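Local atomic coordinates of endo-b-1,4-glucanase (Nasutitermes takasagoensis, PDB entry 1KS8), a protein that probably cleaves internal beta-1,4-glucosidic bonds in cellulose, lichenin and cereal beta-glucans, as a family 9 glycosyl hydrolase. Residues G120-D132 and H360-W374. Residues are numbered along the deposited sequence; the frame is centred on the assembly and turned at random.
Sequences GDADHAFWGRPED and HRSSSCPPAPATCDW. With SO4 (sulfate ion), chain B.
Ala370 O takes two bonds from the end of one guanidinium, 2.8 Å from Arg129 NH1 and 2.9 Å from Arg129 NH2, with the oxygen lying in the guanidinium plane. NH1 also reaches Pro366 O, while NE and NH2 grip Asp132 OD2 side-on in a salt bridge. A bend at chi3 (-69°) turns the group into the loop closed by the Cys365–Cys372 disulfide, where Ala368 covers one guanidinium face and Cys372 CB the other. A methionine in place of Arg129 would probably leave the carbonyls of Pro366 and Ala370 without these donors and Asp132 without its charge mate. Both segments are largely loop, with short helical turns, in the (alpha/alpha)6 barrel of family 9; the His360 side chain is about 7 Å from that of Glu412, a predicted active-site residue. Arg361 lies extended across Trp127: its CG sits 3.3 Å from the centroid of the indole six-membered ring, a CH-pi contact over the face. Arg361 NE meets Phe126 O at 2.6 Å, in the carbonyl plane, and NH1 and NH2 hold a sulfate, probably from the crystallisation liquor. At the indole edge, Trp127 NE1 donates to Ser364 OG (3.0 Å). Trp374 lays its six-membered ring over Trp127 CB and its NE1 donates to Ala125 O from above the carbonyl plane.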
loop_
_atom_site.group_PDB
_atom_site.type_symbol
_atom_site.label_atom_id
_atom_site.label_comp_id
_atom_site.label_asym_id
_atom_site.label_seq_id
_atom_site.Cartn_x
_atom_site.Cartn_y
_atom_site.Cartn_z
ATOM N N GLY A 120 -1.525 1.691 19.199
ATOM C CA GLY A 120 -0.220 2.242 18.880
ATOM C C GLY A 120 0.797 2.203 20.006
ATOM O O GLY A 120 1.905 1.694 19.831
ATOM N N ASP A 121 0.436 2.720 21.174
ATOM C CA ASP A 121 1.387 2.742 22.279
ATOM C C ASP A 121 1.788 1.384 22.830
ATOM O O ASP A 121 2.975 1.114 23.005
ATOM C CB ASP A 121 0.865 3.622 23.414
ATOM C CG ASP A 121 0.834 5.091 23.041
ATOM O OD1 ASP A 121 1.374 5.443 21.967
ATOM O OD2 ASP A 121 0.276 5.894 23.822
ATOM N N ALA A 122 0.811 0.528 23.108
ATOM C CA ALA A 122 1.111 -0.789 23.656
ATOM C C ALA A 122 1.951 -1.600 22.679
ATOM O O ALA A 122 2.874 -2.311 23.077
ATOM C CB ALA A 122 -0.179 -1.531 23.974
ATOM N N ASP A 123 1.630 -1.486 21.396
ATOM C CA ASP A 123 2.365 -2.218 20.376
ATOM C C ASP A 123 3.795 -1.700 20.227
ATOM O O ASP A 123 4.756 -2.469 20.266
ATOM C CB ASP A 123 1.654 -2.105 19.027
ATOM C CG ASP A 123 2.251 -3.018 17.981
ATOM O OD1 ASP A 123 1.878 -4.204 17.953
ATOM O OD2 ASP A 123 3.103 -2.554 17.197
ATOM N N HIS A 124 3.935 -0.390 20.069
ATOM C CA HIS A 124 5.246 0.208 19.869
ATOM C C HIS A 124 6.190 0.166 21.066
ATOM O O HIS A 124 7.401 0.324 20.907
ATOM C CB HIS A 124 5.067 1.638 19.355
ATOM C CG HIS A 124 4.358 1.706 18.037
ATOM N ND1 HIS A 124 3.985 2.895 17.447
ATOM C CD2 HIS A 124 3.952 0.725 17.196
ATOM C CE1 HIS A 124 3.382 2.643 16.298
ATOM N NE2 HIS A 124 3.348 1.335 16.123
ATOM N N ALA A 125 5.645 -0.061 22.257
ATOM C CA ALA A 125 6.464 -0.136 23.464
ATOM C C ALA A 125 7.215 -1.465 23.520
ATOM O O ALA A 125 8.112 -1.653 24.342
ATOM C CB ALA A 125 5.586 0.016 24.698
ATOM N N PHE A 126 6.836 -2.379 22.634
ATOM C CA PHE A 126 7.438 -3.702 22.548
ATOM C C PHE A 126 8.353 -3.804 21.336
ATOM O O PHE A 126 8.022 -3.298 20.266
ATOM C CB PHE A 126 6.321 -4.747 22.420
ATOM C CG PHE A 126 6.798 -6.129 22.046
ATOM C CD1 PHE A 126 7.372 -6.964 22.998
ATOM C CD2 PHE A 126 6.645 -6.603 20.747
ATOM C CE1 PHE A 126 7.784 -8.253 22.662
ATOM C CE2 PHE A 126 7.054 -7.890 20.400
ATOM C CZ PHE A 126 7.623 -8.716 21.359
ATOM N N TRP A 127 9.513 -4.430 21.515
ATOM C CA TRP A 127 10.429 -4.673 20.405
ATOM C C TRP A 127 10.812 -6.143 20.501
ATOM O O TRP A 127 11.454 -6.565 21.460
ATOM C CB TRP A 127 11.694 -3.806 20.467
ATOM C CG TRP A 127 12.499 -3.926 19.197
ATOM C CD1 TRP A 127 13.320 -4.959 18.838
ATOM C CD2 TRP A 127 12.446 -3.048 18.065
ATOM N NE1 TRP A 127 13.774 -4.783 17.550
ATOM C CE2 TRP A 127 13.251 -3.619 17.052
ATOM C CE3 TRP A 127 11.788 -1.838 17.808
ATOM C CZ2 TRP A 127 13.413 -3.019 15.797
ATOM C CZ3 TRP A 127 11.948 -1.241 16.561
ATOM C CH2 TRP A 127 12.756 -1.835 15.570
ATOM N N GLY A 128 10.398 -6.923 19.509
ATOM C CA GLY A 128 10.696 -8.342 19.514
ATOM C C GLY A 128 9.929 -9.052 18.419
ATOM O O GLY A 128 9.412 -8.411 17.506
ATOM N N ARG A 129 9.855 -10.376 18.506
ATOM C CA ARG A 129 9.146 -11.168 17.504
ATOM C C ARG A 129 7.640 -11.062 17.734
ATOM O O ARG A 129 7.180 -11.052 18.871
ATOM C CB ARG A 129 9.594 -12.629 17.583
ATOM C CG ARG A 129 11.062 -12.846 17.221
ATOM C CD ARG A 129 11.489 -14.291 17.451
ATOM N NE ARG A 129 11.525 -14.597 18.876
ATOM C CZ ARG A 129 12.634 -14.717 19.600
ATOM N NH1 ARG A 129 13.831 -14.573 19.042
ATOM N NH2 ARG A 129 12.541 -14.955 20.898
ATOM N N PRO A 130 6.849 -10.994 16.653
ATOM C CA PRO A 130 5.399 -10.884 16.854
ATOM C C PRO A 130 4.770 -12.036 17.631
ATOM O O PRO A 130 3.823 -11.825 18.397
ATOM C CB PRO A 130 4.858 -10.745 15.428
ATOM C CG PRO A 130 5.874 -11.459 14.588
ATOM C CD PRO A 130 7.192 -11.068 15.221
ATOM N N GLU A 131 5.297 -13.244 17.449
ATOM C CA GLU A 131 4.767 -14.406 18.155
ATOM C C GLU A 131 5.032 -14.323 19.659
ATOM O O GLU A 131 4.468 -15.097 20.432
ATOM C CB GLU A 131 5.368 -15.706 17.598
ATOM C CG GLU A 131 6.891 -15.784 17.673
ATOM C CD GLU A 131 7.580 -15.325 16.399
ATOM O OE1 GLU A 131 7.086 -14.377 15.746
ATOM O OE2 GLU A 131 8.630 -15.912 16.058
ATOM N N ASP A 132 5.884 -13.386 20.070
ATOM C CA ASP A 132 6.208 -13.220 21.487
ATOM C C ASP A 132 5.391 -12.135 22.188
ATOM O O ASP A 132 5.576 -11.891 23.382
ATOM C CB ASP A 132 7.701 -12.913 21.669
ATOM C CG ASP A 132 8.594 -14.092 21.324
ATOM O OD1 ASP A 132 8.091 -15.230 21.228
ATOM O OD2 ASP A 132 9.812 -13.871 21.159
ATOM N N HIS A 360 12.655 -2.226 11.696
ATOM C CA HIS A 360 11.708 -3.321 11.570
ATOM C C HIS A 360 11.992 -4.399 12.610
ATOM O O HIS A 360 13.070 -4.997 12.632
ATOM C CB HIS A 360 11.879 -3.842 10.142
ATOM C CG HIS A 360 10.860 -4.845 9.714
ATOM N ND1 HIS A 360 11.056 -6.203 9.843
ATOM C CD2 HIS A 360 9.669 -4.692 9.089
ATOM C CE1 HIS A 360 10.032 -6.844 9.309
ATOM N NE2 HIS A 360 9.176 -5.951 8.845
ATOM N N ARG A 361 11.006 -4.651 13.461
ATOM C CA ARG A 361 11.148 -5.618 14.537
ATOM C C ARG A 361 11.394 -7.074 14.167
ATOM O O ARG A 361 12.409 -7.648 14.559
ATOM C CB ARG A 361 9.931 -5.534 15.456
ATOM C CG ARG A 361 9.851 -4.226 16.222
ATOM C CD ARG A 361 8.504 -4.069 16.904
ATOM N NE ARG A 361 8.423 -2.844 17.700
ATOM C CZ ARG A 361 8.319 -1.617 17.198
ATOM N NH1 ARG A 361 8.283 -1.427 15.886
ATOM N NH2 ARG A 361 8.236 -0.575 18.018
ATOM N N SER A 362 10.484 -7.680 13.413
ATOM C CA SER A 362 10.649 -9.095 13.104
ATOM C C SER A 362 11.950 -9.462 12.407
ATOM O O SER A 362 12.551 -10.486 12.730
ATOM C CB SER A 362 9.444 -9.630 12.315
ATOM O OG SER A 362 9.364 -9.084 11.016
ATOM N N SER A 363 12.407 -8.639 11.471
ATOM C CA SER A 363 13.654 -8.956 10.781
ATOM C C SER A 363 14.891 -8.735 11.654
ATOM O O SER A 363 15.943 -9.312 11.400
ATOM C CB SER A 363 13.783 -8.142 9.485
ATOM O OG SER A 363 13.856 -6.750 9.738
ATOM N N SER A 364 14.770 -7.904 12.684
ATOM C CA SER A 364 15.910 -7.634 13.559
ATOM C C SER A 364 16.190 -8.781 14.523
ATOM O O SER A 364 17.297 -8.922 15.041
ATOM C CB SER A 364 15.658 -6.368 14.381
ATOM O OG SER A 364 14.759 -6.626 15.454
ATOM N N CYS A 365 15.182 -9.607 14.752
ATOM C CA CYS A 365 15.294 -10.694 15.708
ATOM C C CYS A 365 16.008 -11.967 15.306
ATOM O O CYS A 365 15.871 -12.447 14.186
ATOM C CB CYS A 365 13.905 -11.091 16.181
ATOM S SG CYS A 365 13.002 -9.817 17.100
ATOM N N PRO A 366 16.789 -12.534 16.236
ATOM C CA PRO A 366 17.497 -13.780 15.947
ATOM C C PRO A 366 16.411 -14.843 16.114
ATOM O O PRO A 366 15.310 -14.536 16.580
ATOM C CB PRO A 366 18.545 -13.839 17.052
ATOM C CG PRO A 366 17.826 -13.208 18.211
ATOM C CD PRO A 366 17.169 -12.006 17.560
ATOM N N PRO A 367 16.684 -16.096 15.736
ATOM C CA PRO A 367 15.619 -17.084 15.916
ATOM C C PRO A 367 15.442 -17.476 17.377
ATOM O O PRO A 367 16.380 -17.379 18.174
ATOM C CB PRO A 367 16.087 -18.251 15.053
ATOM C CG PRO A 367 17.578 -18.167 15.173
ATOM C CD PRO A 367 17.851 -16.684 15.057
ATOM N N ALA A 368 14.232 -17.894 17.729
ATOM C CA ALA A 368 13.961 -18.339 19.086
ATOM C C ALA A 368 14.854 -19.567 19.266
ATOM O O ALA A 368 15.233 -20.208 18.283
ATOM C CB ALA A 368 12.492 -18.720 19.226
ATOM N N PRO A 369 15.173 -19.940 20.515
ATOM C CA PRO A 369 14.784 -19.342 21.795
ATOM C C PRO A 369 15.596 -18.138 22.270
ATOM O O PRO A 369 15.398 -17.669 23.389
ATOM C CB PRO A 369 14.907 -20.516 22.754
ATOM C CG PRO A 369 16.134 -21.192 22.242
ATOM C CD PRO A 369 15.922 -21.191 20.737
ATOM N N ALA A 370 16.516 -17.643 21.449
ATOM C CA ALA A 370 17.298 -16.484 21.858
ATOM C C ALA A 370 16.338 -15.324 22.083
ATOM O O ALA A 370 15.360 -15.165 21.353
ATOM C CB ALA A 370 18.317 -16.120 20.788
ATOM N N THR A 371 16.610 -14.515 23.097
ATOM C CA THR A 371 15.741 -13.387 23.387
ATOM C C THR A 371 15.831 -12.290 22.337
ATOM O O THR A 371 16.901 -12.029 21.785
ATOM C CB THR A 371 16.090 -12.734 24.738
ATOM O OG1 THR A 371 17.429 -12.228 24.691
ATOM C CG2 THR A 371 15.981 -13.729 25.856
ATOM N N CYS A 372 14.689 -11.677 22.047
ATOM C CA CYS A 372 14.648 -10.534 21.148
ATOM C C CYS A 372 13.927 -9.474 21.957
ATOM O O CYS A 372 12.774 -9.660 22.354
ATOM C CB CYS A 372 13.863 -10.793 19.865
ATOM S SG CYS A 372 14.213 -9.449 18.683
ATOM N N ASP A 373 14.617 -8.375 22.229
ATOM C CA ASP A 373 14.033 -7.294 23.009
ATOM C C ASP A 373 14.641 -5.971 22.574
ATOM O O ASP A 373 15.213 -5.883 21.489
ATOM C CB ASP A 373 14.250 -7.544 24.511
ATOM C CG ASP A 373 15.718 -7.655 24.895
ATOM O OD1 ASP A 373 15.986 -8.014 26.062
ATOM O OD2 ASP A 373 16.600 -7.386 24.055
ATOM N N TRP A 374 14.524 -4.939 23.402
ATOM C CA TRP A 374 15.081 -3.650 23.019
ATOM C C TRP A 374 16.598 -3.654 22.894
ATOM O O TRP A 374 17.169 -2.761 22.271
ATOM C CB TRP A 374 14.611 -2.555 23.977
ATOM C CG TRP A 374 13.189 -2.157 23.710
ATOM C CD1 TRP A 374 12.073 -2.589 24.368
ATOM C CD2 TRP A 374 12.728 -1.300 22.658
ATOM N NE1 TRP A 374 10.946 -2.055 23.788
ATOM C CE2 TRP A 374 11.320 -1.261 22.736
ATOM C CE3 TRP A 374 13.371 -0.566 21.652
ATOM C CZ2 TRP A 374 10.539 -0.513 21.846
ATOM C CZ3 TRP A 374 12.593 0.178 20.765
ATOM C CH2 TRP A 374 11.192 0.197 20.871
HETATM S S SO4 B . 7.483 2.219 15.366
HETATM O O1 SO4 B . 8.712 3.252 15.190
HETATM O O2 SO4 B . 7.489 1.870 16.771
HETATM O O3 SO4 B . 6.366 2.787 14.979
HETATM O O4 SO4 B . 7.893 1.076 14.591
HETATM O O HOH W 1 10.656 -11.237 21.107
#